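Long-range contacts in probable protein phosphatase 2C 50 (Oryza sativa subsp. japonica, PDB 5ZCG), which probably removes phosphate from phosphoserine and phosphothreonine of proteins, as a metal-dependent phosphatase of the PP2C family: residues D18-V23 with N312-V317; R25-P30 with V79-L84; A54-V59 with A146-V151; H102-F107 with P230-V235; V156-C161 with V175-D180. The protein carries 5 engineered substitutions. One frame throughout, in Å; residues are numbered along the deposited sequence.

Interaction 1: D18-V23 with N312-V317; sequences DASAAV and NITVIV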
# COMPACT_ATOMS: atom_id res chain seq x y z
N ASP A 18 -0.25 8.39 6.08
CA ASP A 18 0.32 9.07 4.93
C ASP A 18 1.71 9.59 5.30
O ASP A 18 1.96 9.98 6.44
CB ASP A 18 -0.56 10.25 4.51
CG ASP A 18 -1.67 9.87 3.56
OD1 ASP A 18 -1.96 8.66 3.40
OD2 ASP A 18 -2.29 10.79 2.99
N ALA A 19 2.61 9.59 4.32
CA ALA A 19 3.91 10.21 4.44
C ALA A 19 4.20 11.00 3.17
O ALA A 19 3.58 10.77 2.12
CB ALA A 19 5.02 9.18 4.69
N SER A 20 5.15 11.93 3.27
CA SER A 20 5.49 12.75 2.12
C SER A 20 6.97 13.10 2.18
O SER A 20 7.61 13.05 3.23
CB SER A 20 4.63 14.01 2.06
OG SER A 20 4.97 14.90 3.10
N ALA A 21 7.51 13.46 1.02
CA ALA A 21 8.91 13.83 0.89
C ALA A 21 9.04 14.99 -0.07
O ALA A 21 8.33 15.05 -1.09
CB ALA A 21 9.77 12.66 0.40
N ALA A 22 9.93 15.93 0.25
CA ALA A 22 10.28 17.04 -0.62
C ALA A 22 11.76 17.31 -0.42
O ALA A 22 12.17 17.85 0.61
CB ALA A 22 9.45 18.28 -0.32
N VAL A 23 12.58 16.90 -1.39
CA VAL A 23 14.03 16.96 -1.30
C VAL A 23 14.55 17.81 -2.45
O VAL A 23 14.61 17.36 -3.59
CB VAL A 23 14.65 15.55 -1.33
CG1 VAL A 23 16.08 15.60 -0.84
CG2 VAL A 23 13.82 14.58 -0.49
N ASN A 312 -6.77 9.73 5.68
CA ASN A 312 -5.64 10.64 5.73
C ASN A 312 -5.60 11.43 4.42
O ASN A 312 -5.96 10.92 3.36
CB ASN A 312 -4.33 9.88 5.91
CG ASN A 312 -4.33 8.95 7.11
OD1 ASN A 312 -3.56 7.98 7.15
ND2 ASN A 312 -5.17 9.24 8.10
N ILE A 313 -5.17 12.68 4.51
CA ILE A 313 -5.08 13.55 3.35
C ILE A 313 -3.68 14.14 3.31
O ILE A 313 -3.23 14.73 4.30
CB ILE A 313 -6.14 14.67 3.37
CG1 ILE A 313 -7.55 14.10 3.53
CG2 ILE A 313 -6.04 15.51 2.10
CD1 ILE A 313 -8.57 15.11 4.06
N THR A 314 -3.00 13.99 2.18
CA THR A 314 -1.68 14.57 2.00
C THR A 314 -1.63 15.20 0.62
O THR A 314 -1.99 14.55 -0.37
CB THR A 314 -0.57 13.54 2.17
OG1 THR A 314 -0.52 13.15 3.55
CG2 THR A 314 0.78 14.12 1.77
N VAL A 315 -1.23 16.46 0.56
CA VAL A 315 -1.22 17.24 -0.67
C VAL A 315 0.10 17.99 -0.75
O VAL A 315 0.46 18.73 0.17
CB VAL A 315 -2.40 18.23 -0.74
CG1 VAL A 315 -2.41 18.97 -2.07
CG2 VAL A 315 -3.75 17.51 -0.49
N ILE A 316 0.81 17.81 -1.86
CA ILE A 316 1.96 18.64 -2.21
C ILE A 316 1.58 19.43 -3.45
O ILE A 316 1.11 18.85 -4.44
CB ILE A 316 3.23 17.81 -2.46
CG1 ILE A 316 3.64 17.01 -1.23
CG2 ILE A 316 4.36 18.74 -2.89
CD1 ILE A 316 4.86 16.14 -1.46
N VAL A 317 1.78 20.74 -3.40
CA VAL A 317 1.59 21.61 -4.55
C VAL A 317 2.95 22.20 -4.90
O VAL A 317 3.60 22.81 -4.04
CB VAL A 317 0.56 22.71 -4.27
CG1 VAL A 317 0.37 23.59 -5.51
CG2 VAL A 317 -0.76 22.07 -3.84
O HOH W 1 -2.74 6.59 4.50
O HOH W 2 -4.73 8.74 2.07
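The D18 carboxylate and the N312 amide stand almost perpendicular, their planes 84° apart. Over one face of the carboxylate lies N312, whose CB sits 3.5 Å above D18 CG. At its edge comes the T314 hydroxyl: T314 OG1 donates a 3.0 Å hydrogen bond to D18 OD2, on the anti lone pair that points away from OD1. T314 can do this because its OG1 lies beside its own backbone N (chi1 -69°), which leaves CG2 to run alongside S20 CB at 3.9 Å. D18 OD2 is thus gripped twice, since S248 OG also bonds to it and in turn bonds to T314 N. A water donates to D18 OD1 and, at 3.1 Å, to N312 OD1; the latter atom also accepts from E17 N, which fixes the turn of the amide. With an alanine here, T314 OG1 would probably be left without this acceptor and the water link to N312 would be undone. Farther along, the contact turns to carbon, I316 CD1 lying 4.1 Å from S20 CB and against the carbonyl A21 O. The two strands run nearly parallel, 14° apart, with axes 7.3 Å apart, and they belong to different sheets, 18-28 being joined to 53-63 and 313-319 to 3-9. They illustrate how facing sheets can pass from a polar end to a greasy middle. With the D18 side chain about 4 Å from a bound magnesium ion, the polar end lies beside the metal centre at the rim of the central beta sandwich of the PP2C fold.

Interaction 2: R25-P30 with V79-L84; sequences RFADVP and VLSAAL. Engineered in segment 79-84: A82 (natural residue Glu), A83 (natural residue Glu).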
# COMPACT_ATOMS: atom_id res chain seq x y z
N ARG A 25 17.38 19.48 -4.77
CA ARG A 25 18.71 19.11 -5.24
C ARG A 25 19.12 17.72 -4.77
O ARG A 25 20.26 17.49 -4.33
CB ARG A 25 19.75 20.16 -4.81
CG ARG A 25 19.47 21.55 -5.36
CD ARG A 25 20.27 22.62 -4.61
NE ARG A 25 19.92 22.69 -3.20
CZ ARG A 25 18.95 23.45 -2.70
NH1 ARG A 25 18.22 24.23 -3.50
NH2 ARG A 25 18.71 23.44 -1.39
N PHE A 26 18.19 16.77 -4.85
CA PHE A 26 18.44 15.42 -4.35
C PHE A 26 19.40 14.65 -5.24
O PHE A 26 20.01 13.68 -4.78
CB PHE A 26 17.12 14.65 -4.20
CG PHE A 26 16.71 13.90 -5.44
CD1 PHE A 26 16.19 14.57 -6.53
CD2 PHE A 26 16.87 12.52 -5.51
CE1 PHE A 26 15.82 13.88 -7.68
CE2 PHE A 26 16.50 11.82 -6.65
CZ PHE A 26 15.98 12.50 -7.74
N ALA A 27 19.55 15.06 -6.49
CA ALA A 27 20.38 14.33 -7.44
C ALA A 27 20.66 15.22 -8.64
O ALA A 27 20.06 16.29 -8.80
CB ALA A 27 19.72 13.02 -7.89
N ASP A 28 21.57 14.75 -9.48
CA ASP A 28 21.80 15.31 -10.80
C ASP A 28 21.16 14.38 -11.82
O ASP A 28 21.30 13.16 -11.72
CB ASP A 28 23.29 15.47 -11.09
CG ASP A 28 23.90 16.69 -10.42
OD1 ASP A 28 23.14 17.57 -9.96
OD2 ASP A 28 25.15 16.78 -10.37
N VAL A 29 20.39 14.94 -12.74
CA VAL A 29 19.78 14.11 -13.78
C VAL A 29 20.80 13.94 -14.90
O VAL A 29 21.33 14.93 -15.41
CB VAL A 29 18.48 14.74 -14.30
CG1 VAL A 29 18.10 14.14 -15.65
CG2 VAL A 29 17.37 14.53 -13.29
N PRO A 30 21.12 12.71 -15.31
CA PRO A 30 21.97 12.53 -16.49
C PRO A 30 21.28 13.10 -17.72
O PRO A 30 20.17 12.69 -18.08
CB PRO A 30 22.14 11.01 -16.58
CG PRO A 30 21.78 10.49 -15.22
CD PRO A 30 20.74 11.43 -14.69
N VAL A 79 17.85 6.03 -2.76
CA VAL A 79 18.06 4.96 -3.73
C VAL A 79 18.02 5.52 -5.15
O VAL A 79 18.84 5.16 -6.00
CB VAL A 79 17.04 3.82 -3.53
CG1 VAL A 79 17.15 2.80 -4.65
CG2 VAL A 79 17.27 3.15 -2.18
N LEU A 80 17.08 6.43 -5.41
CA LEU A 80 16.98 7.01 -6.75
C LEU A 80 18.20 7.86 -7.07
O LEU A 80 18.69 7.83 -8.21
CB LEU A 80 15.71 7.84 -6.87
CG LEU A 80 15.46 8.39 -8.28
CD1 LEU A 80 15.30 7.26 -9.27
CD2 LEU A 80 14.23 9.27 -8.29
N SER A 81 18.70 8.64 -6.10
CA SER A 81 19.88 9.46 -6.37
C SER A 81 21.08 8.59 -6.71
O SER A 81 21.79 8.85 -7.69
CB SER A 81 20.19 10.34 -5.16
OG SER A 81 21.12 11.35 -5.51
N ALA A 82 21.31 7.54 -5.92
CA ALA A 82 22.43 6.63 -6.20
C ALA A 82 22.26 5.95 -7.55
O ALA A 82 23.23 5.81 -8.31
CB ALA A 82 22.56 5.59 -5.08
N ALA A 83 21.04 5.51 -7.87
CA ALA A 83 20.80 4.84 -9.14
C ALA A 83 21.02 5.78 -10.32
O ALA A 83 21.54 5.38 -11.36
CB ALA A 83 19.39 4.25 -9.18
N LEU A 84 20.63 7.05 -10.16
CA LEU A 84 20.84 8.03 -11.23
C LEU A 84 22.33 8.30 -11.44
O LEU A 84 22.78 8.43 -12.59
CB LEU A 84 20.09 9.32 -10.91
CG LEU A 84 18.58 9.26 -11.15
CD1 LEU A 84 17.90 10.51 -10.61
CD2 LEU A 84 18.29 9.08 -12.63
O HOH W 3 22.56 11.59 -8.45
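Helix 67-91 packs here against the end of strand 18-28, at the rim of the helical layer that backs one sheet of the PP2C sandwich, and F26, A27 and P30 meet L80, S81 and L84. Segments 26-28 and 79-84 run almost in the same direction, 12° apart. One polar bond ties them: S81 OG donates to F26 O at 2.7 Å, approaching at a C=O...donor angle of 142° and tilted a little from the carbonyl plane. The hydroxyl reaches across because OG lies anti to the S81 backbone N (chi1 -167°), and it also comes within 3.2 Å of A27 CB. That methyl does double duty, lying over the centre of the F26 ring, 3.6 Å above its plane. The far end of the ring is met by both leucines: F26 CZ touches L80 CD2 at 3.7 Å and L84 CD1 at 4.0 Å, the L84 side chain running across F26 at about a right angle. The other branch of L84, its CD2, meets P30 CD, and P30 CG closes on L84 O at 3.5 Å. A water donates to S81 O at 2.9 Å and is weakly held by D28 N. F26 also reaches L56 of the adjacent strand 53-63 and L150 of strand 143-151 beyond it, so its ring fills a wedge between sheet and helix, the join of helical and beta layers found in alpha-beta-beta-alpha sandwiches.

Interaction 3: A54-V59 with A146-V151; sequences AHLFGV and AVVALV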
# COMPACT_ATOMS: atom_id res chain seq x y z
N ALA A 54 18.15 18.39 -9.85
CA ALA A 54 16.75 17.99 -9.80
C ALA A 54 16.30 17.83 -8.36
O ALA A 54 17.09 17.50 -7.47
CB ALA A 54 16.51 16.68 -10.56
N HIS A 55 15.00 18.05 -8.14
CA HIS A 55 14.36 17.91 -6.84
C HIS A 55 13.34 16.79 -6.90
O HIS A 55 12.77 16.51 -7.96
CB HIS A 55 13.67 19.21 -6.42
CG HIS A 55 14.24 20.43 -7.07
ND1 HIS A 55 15.51 20.89 -6.80
CD2 HIS A 55 13.72 21.28 -7.99
CE1 HIS A 55 15.75 21.97 -7.52
NE2 HIS A 55 14.68 22.23 -8.25
N LEU A 56 13.10 16.14 -5.77
CA LEU A 56 12.16 15.03 -5.73
C LEU A 56 11.01 15.34 -4.79
O LEU A 56 11.23 15.81 -3.67
CB LEU A 56 12.86 13.73 -5.31
CG LEU A 56 12.04 12.47 -5.63
CD1 LEU A 56 11.97 12.23 -7.13
CD2 LEU A 56 12.60 11.25 -4.94
N PHE A 57 9.78 15.11 -5.26
CA PHE A 57 8.59 15.22 -4.43
C PHE A 57 7.88 13.88 -4.44
O PHE A 57 7.84 13.19 -5.46
CB PHE A 57 7.65 16.33 -4.92
CG PHE A 57 8.32 17.67 -5.00
CD1 PHE A 57 8.37 18.49 -3.89
CD2 PHE A 57 8.90 18.10 -6.18
CE1 PHE A 57 8.99 19.73 -3.95
CE2 PHE A 57 9.51 19.34 -6.25
CZ PHE A 57 9.56 20.15 -5.14
N GLY A 58 7.34 13.49 -3.30
CA GLY A 58 6.70 12.19 -3.22
C GLY A 58 5.59 12.13 -2.20
O GLY A 58 5.69 12.73 -1.12
N VAL A 59 4.53 11.39 -2.52
CA VAL A 59 3.46 11.10 -1.58
C VAL A 59 3.33 9.59 -1.47
O VAL A 59 3.25 8.89 -2.49
CB VAL A 59 2.13 11.75 -2.00
CG1 VAL A 59 0.97 11.23 -1.15
CG2 VAL A 59 2.24 13.27 -1.89
N ALA A 146 3.25 4.91 -3.79
CA ALA A 146 4.41 5.76 -4.02
C ALA A 146 4.14 6.51 -5.31
O ALA A 146 4.16 5.91 -6.39
CB ALA A 146 5.70 4.94 -4.10
N VAL A 147 3.88 7.81 -5.22
CA VAL A 147 3.81 8.66 -6.40
C VAL A 147 4.90 9.70 -6.24
O VAL A 147 4.92 10.45 -5.26
CB VAL A 147 2.41 9.29 -6.59
CG1 VAL A 147 1.97 10.10 -5.38
CG2 VAL A 147 2.38 10.13 -7.86
N VAL A 148 5.86 9.70 -7.17
CA VAL A 148 7.00 10.60 -7.06
C VAL A 148 7.14 11.38 -8.36
O VAL A 148 6.83 10.90 -9.45
CB VAL A 148 8.32 9.85 -6.71
CG1 VAL A 148 8.09 8.84 -5.58
CG2 VAL A 148 8.91 9.18 -7.93
N ALA A 149 7.62 12.61 -8.21
CA ALA A 149 7.87 13.53 -9.31
C ALA A 149 9.27 14.08 -9.14
O ALA A 149 9.58 14.75 -8.15
CB ALA A 149 6.84 14.66 -9.33
N LEU A 150 10.13 13.77 -10.11
CA LEU A 150 11.41 14.43 -10.26
C LEU A 150 11.18 15.69 -11.07
O LEU A 150 10.60 15.64 -12.16
CB LEU A 150 12.40 13.49 -10.96
CG LEU A 150 13.79 14.01 -11.33
CD1 LEU A 150 14.78 12.86 -11.25
CD2 LEU A 150 13.78 14.63 -12.72
N VAL A 151 11.61 16.82 -10.54
CA VAL A 151 11.42 18.12 -11.17
C VAL A 151 12.79 18.71 -11.45
O VAL A 151 13.64 18.77 -10.56
CB VAL A 151 10.59 19.07 -10.28
CG1 VAL A 151 10.46 20.42 -10.95
CG2 VAL A 151 9.22 18.46 -9.98
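F57 turns its CG away from its carbonyl carbon (chi1 -56°), and V151 sends CG2 the same way, which brings the V151 methyl to the edge of the F57 ring, near its plane, with CG2 3.8 Å from F57 CD2. Farther along the same face, V147 CG1 sits between its own N and carbonyl carbon (chi1 57°) and tucks in 3.4 Å from V59 O and against V59 CB. The opposite face carries L56, whose CD1 lies 4.1 Å from L150 CB, while A54 CB meets L150 CG at 3.9 Å. Between these layers, 54-59 and 146-151 pair as antiparallel neighbours at the heart of one PP2C sheet, flanked by strands 18-28 and 155-161. H55 with V151, F57 with A149 and V59 with V147 are the hydrogen-bonded pairs, each with two bonds; A149 N to F57 O spans 2.8 Å. At the non-hydrogen-bonded pair of G58 and V148 the strands draw in to 4.2 Å between their CA atoms. W4 meets F57 edge-to-face, and a serine at F57 would probably open a gap beside V151 CG2 and leave the W4 ring without its aromatic mate. H55, at the end of the segment, directs ND1 to R25 N.

Interaction 4: H102-F107 with P230-V235; sequences HWDDVF and PEVMVV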
# COMPACT_ATOMS: atom_id res chain seq x y z
N HIS A 102 15.14 3.71 -20.45
CA HIS A 102 16.04 3.85 -19.31
C HIS A 102 15.39 4.57 -18.15
O HIS A 102 15.69 4.26 -16.99
CB HIS A 102 17.33 4.53 -19.75
CG HIS A 102 18.29 3.60 -20.42
ND1 HIS A 102 19.42 3.13 -19.80
CD2 HIS A 102 18.26 3.02 -21.64
CE1 HIS A 102 20.07 2.32 -20.62
NE2 HIS A 102 19.38 2.24 -21.75
N TRP A 103 14.51 5.54 -18.41
CA TRP A 103 13.73 6.11 -17.31
C TRP A 103 12.89 5.04 -16.64
O TRP A 103 12.88 4.92 -15.40
CB TRP A 103 12.84 7.24 -17.83
CG TRP A 103 13.52 8.57 -17.97
CD1 TRP A 103 13.71 9.29 -19.12
CD2 TRP A 103 14.10 9.35 -16.91
NE1 TRP A 103 14.37 10.46 -18.84
CE2 TRP A 103 14.63 10.52 -17.50
CE3 TRP A 103 14.23 9.17 -15.53
CZ2 TRP A 103 15.26 11.51 -16.75
CZ3 TRP A 103 14.88 10.15 -14.79
CH2 TRP A 103 15.38 11.31 -15.40
N ASP A 104 12.21 4.22 -17.46
CA ASP A 104 11.44 3.10 -16.94
C ASP A 104 12.31 2.18 -16.10
O ASP A 104 11.91 1.77 -15.01
CB ASP A 104 10.82 2.30 -18.09
CG ASP A 104 9.76 3.07 -18.84
OD1 ASP A 104 9.34 4.14 -18.36
OD2 ASP A 104 9.36 2.60 -19.93
N ASP A 105 13.50 1.85 -16.59
CA ASP A 105 14.34 0.88 -15.90
C ASP A 105 14.89 1.44 -14.60
O ASP A 105 14.92 0.73 -13.59
CB ASP A 105 15.48 0.43 -16.81
CG ASP A 105 16.37 -0.61 -16.16
OD1 ASP A 105 15.89 -1.73 -15.92
OD2 ASP A 105 17.55 -0.30 -15.88
N VAL A 106 15.34 2.69 -14.59
CA VAL A 106 15.91 3.24 -13.37
C VAL A 106 14.83 3.38 -12.29
O VAL A 106 15.04 3.03 -11.13
CB VAL A 106 16.65 4.56 -13.65
CG1 VAL A 106 15.70 5.69 -14.02
CG2 VAL A 106 17.50 4.96 -12.44
N PHE A 107 13.62 3.81 -12.68
CA PHE A 107 12.57 3.92 -11.67
C PHE A 107 12.07 2.54 -11.23
O PHE A 107 11.81 2.32 -10.04
CB PHE A 107 11.41 4.77 -12.20
CG PHE A 107 11.56 6.23 -11.90
CD1 PHE A 107 11.51 6.69 -10.59
CD2 PHE A 107 11.74 7.14 -12.91
CE1 PHE A 107 11.64 8.03 -10.31
CE2 PHE A 107 11.88 8.49 -12.64
CZ PHE A 107 11.83 8.93 -11.33
N PRO A 230 6.52 0.59 -11.09
CA PRO A 230 5.88 1.88 -11.36
C PRO A 230 5.62 2.08 -12.84
O PRO A 230 6.25 1.47 -13.71
CB PRO A 230 6.92 2.88 -10.85
CG PRO A 230 8.24 2.20 -11.11
CD PRO A 230 7.99 0.71 -10.98
N GLU A 231 4.63 2.93 -13.12
CA GLU A 231 4.40 3.46 -14.45
C GLU A 231 5.03 4.84 -14.51
O GLU A 231 4.83 5.67 -13.61
CB GLU A 231 2.91 3.52 -14.78
CG GLU A 231 2.41 2.30 -15.55
CD GLU A 231 0.90 2.28 -15.69
OE1 GLU A 231 0.34 3.22 -16.30
OE2 GLU A 231 0.27 1.32 -15.20
N VAL A 232 5.82 5.08 -15.56
CA VAL A 232 6.66 6.26 -15.67
C VAL A 232 6.19 7.13 -16.82
O VAL A 232 5.83 6.63 -17.89
CB VAL A 232 8.14 5.85 -15.85
CG1 VAL A 232 9.06 7.08 -15.88
CG2 VAL A 232 8.55 4.89 -14.73
N MET A 233 6.19 8.44 -16.60
CA MET A 233 5.85 9.43 -17.62
C MET A 233 6.91 10.52 -17.62
O MET A 233 7.29 11.02 -16.55
CB MET A 233 4.46 10.03 -17.37
CG MET A 233 3.73 10.47 -18.63
SD MET A 233 2.01 10.92 -18.31
CE MET A 233 1.35 9.37 -17.71
N VAL A 234 7.42 10.86 -18.80
CA VAL A 234 8.38 11.95 -18.98
C VAL A 234 7.66 13.09 -19.68
O VAL A 234 7.17 12.93 -20.80
CB VAL A 234 9.61 11.49 -19.78
CG1 VAL A 234 10.62 12.63 -19.87
CG2 VAL A 234 10.23 10.26 -19.15
N VAL A 235 7.59 14.25 -19.03
CA VAL A 235 6.83 15.37 -19.59
C VAL A 235 7.72 16.61 -19.63
O VAL A 235 8.11 17.14 -18.58
CB VAL A 235 5.51 15.60 -18.82
CG1 VAL A 235 5.73 15.61 -17.32
CG2 VAL A 235 4.85 16.90 -19.26
O HOH W 4 6.24 2.94 -17.89
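D104 OD1 faces V232 and holds two polar partners: K100 NZ by a salt bridge, and a water that donates only weakly to it at 3.4 Å. Both partners lead on to V232, since the water accepts from V232 N at 3.2 Å and K100 NZ also bonds to V232 O. V232 O is thus held directly by K100 of the same helix as D104, V232 N only through the water, and the carboxylate oxygen itself presses on apolar carbon, with D104 OD1 3.3 Å from V232 CB. This is the seam between helix 99-118 and the edge strand 231-236 of the same PP2C sheet that includes strand 155-161, an example of helical cover meeting a sheet margin; segments 102-107 and 231-235 cross at 135°. V232 carries the greasy part. Its CG2, anti to its carbonyl carbon, reaches F107 CB at 3.8 Å, and its CG1 lies 4.0 Å from F107 CD2, so the two methyls lie side by side against the near end of the phenylalanine. One helical turn back, W103 takes V234: the side chains meet at about a right angle, V234 CG2 lying 3.6 Å from W103 CD1. The NE1 bond to L33 O helps hold the indole in this orientation. Just before the strand, P230 CG rests 3.7 Å from F107 O, and the same proline touches T108 and F111 farther along the helix.

Interaction 5: V156-C161 with V175-D180; sequences VVVANC and VALSID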
# COMPACT_ATOMS: atom_id res chain seq x y z
N VAL A 156 9.58 17.26 -16.07
CA VAL A 156 9.05 16.56 -14.90
C VAL A 156 8.95 15.08 -15.25
O VAL A 156 8.41 14.72 -16.30
CB VAL A 156 7.67 17.12 -14.50
CG1 VAL A 156 7.09 16.30 -13.36
CG2 VAL A 156 7.78 18.60 -14.13
N VAL A 157 9.49 14.22 -14.39
CA VAL A 157 9.42 12.78 -14.57
C VAL A 157 8.64 12.17 -13.41
O VAL A 157 9.01 12.33 -12.25
CB VAL A 157 10.81 12.14 -14.68
CG1 VAL A 157 10.69 10.68 -15.09
CG2 VAL A 157 11.66 12.91 -15.67
N VAL A 158 7.57 11.46 -13.73
CA VAL A 158 6.66 10.93 -12.72
C VAL A 158 6.75 9.42 -12.73
O VAL A 158 6.70 8.79 -13.79
CB VAL A 158 5.22 11.40 -12.98
CG1 VAL A 158 4.25 10.54 -12.18
CG2 VAL A 158 5.08 12.88 -12.61
N ALA A 159 6.88 8.84 -11.54
CA ALA A 159 6.77 7.40 -11.36
C ALA A 159 5.67 7.13 -10.35
O ALA A 159 5.72 7.64 -9.23
CB ALA A 159 8.09 6.79 -10.89
N ASN A 160 4.68 6.34 -10.75
CA ASN A 160 3.53 6.06 -9.90
C ASN A 160 3.37 4.57 -9.68
O ASN A 160 3.45 3.78 -10.62
CB ASN A 160 2.24 6.62 -10.51
CG ASN A 160 1.02 6.21 -9.71
OD1 ASN A 160 0.84 6.65 -8.58
ND2 ASN A 160 0.18 5.36 -10.30
N CYS A 161 3.14 4.19 -8.42
CA CYS A 161 2.86 2.81 -8.04
C CYS A 161 1.77 2.87 -6.97
O CYS A 161 2.03 3.22 -5.82
CB CYS A 161 4.13 2.13 -7.53
SG CYS A 161 3.88 0.48 -6.87
N VAL A 175 -4.06 17.71 -16.55
CA VAL A 175 -3.39 16.67 -17.31
C VAL A 175 -2.96 15.59 -16.32
O VAL A 175 -2.16 15.84 -15.42
CB VAL A 175 -2.16 17.21 -18.07
CG1 VAL A 175 -1.45 16.08 -18.81
CG2 VAL A 175 -2.58 18.31 -19.04
N ALA A 176 -3.52 14.39 -16.48
CA ALA A 176 -3.17 13.28 -15.59
C ALA A 176 -1.78 12.76 -15.94
O ALA A 176 -1.54 12.34 -17.08
CB ALA A 176 -4.21 12.18 -15.69
N LEU A 177 -0.87 12.79 -14.97
CA LEU A 177 0.49 12.29 -15.16
C LEU A 177 0.67 10.89 -14.60
O LEU A 177 1.78 10.35 -14.63
CB LEU A 177 1.49 13.25 -14.51
CG LEU A 177 1.60 14.63 -15.16
CD1 LEU A 177 2.80 15.40 -14.62
CD2 LEU A 177 1.67 14.52 -16.68
N SER A 178 -0.40 10.28 -14.10
CA SER A 178 -0.36 8.94 -13.54
C SER A 178 -1.76 8.36 -13.62
O SER A 178 -2.75 9.08 -13.42
CB SER A 178 0.13 8.96 -12.09
OG SER A 178 -0.84 9.54 -11.22
N ILE A 179 -1.85 7.07 -13.92
CA ILE A 179 -3.12 6.36 -13.98
C ILE A 179 -3.18 5.43 -12.78
O ILE A 179 -2.29 4.59 -12.59
CB ILE A 179 -3.27 5.58 -15.30
CG1 ILE A 179 -3.07 6.52 -16.49
CG2 ILE A 179 -4.65 4.94 -15.38
CD1 ILE A 179 -1.87 6.16 -17.34
N ASP A 180 -4.24 5.57 -11.98
CA ASP A 180 -4.40 4.79 -10.76
C ASP A 180 -4.31 3.30 -11.06
O ASP A 180 -4.89 2.81 -12.02
CB ASP A 180 -5.74 5.10 -10.10
CG ASP A 180 -5.86 6.55 -9.66
OD1 ASP A 180 -4.94 7.35 -9.96
OD2 ASP A 180 -6.88 6.89 -9.02
O HOH W 5 0.40 5.24 -13.65
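N160, L177 and V158 give up the largest areas in this contact, in which one sheet of the PP2C beta sandwich meets the chain that has just left the other. Strand 155-161 presents V158 and N160 inward, while V157 and A159 point the other way, to helix 99-118. Facing them, the chain leaves strand 173-176, outermost in its own sheet within this chain, and bends inward at L177 and S178, a small worked example of a loop plugging the space between facing sheets. V158 uses both methyls. Its CG2 lies 3.9 Å from L177 CD1, the two side chains running across each other at about a right angle, and its CG1 packs 3.5 Å from L177 O. L177 is hemmed in further by I166 and L168 of strand 165-170 and by M233 of strand 231-236. N160 CB meets S178 CB at 3.5 Å, and with CG anti to the backbone N (chi1 174°) the amide carbon of N160 also comes to 3.7 Å from S178 CB. The S178 hydroxyl has its partner outside the contact: S178 OG bonds to I166 N, which pins the serine to the sheet it came from. The amide nitrogen of N160 is held loosely, by a weak bond to G162 O and another, 3.4 Å long, from N160 ND2 to a water. That water accepts a sounder hydrogen bond of 2.9 Å from I179 N.

Interactions 1 to 5 trace one sheet and its surroundings. Strands 18-28, 53-63, 143-151, 155-161 and 231-236 are successive neighbours, and interaction 3, about 5 Å from the chain centre, supplies one of the two inner pairings. Interactions 1 and 5 join this sheet to elements of the second sheet, 15 Å apart by their centres, whereas interactions 2 and 4 back it with helices 67-91 and 99-118, their centres 13 Å apart and in touch through L80 and F107. Along the chain, interaction 1 spans all the others; 2 crosses 3, 3 crosses 4, and 5 falls within 4. Early and late segments are thus laced together, and interaction 1 lies beside the magnesium site.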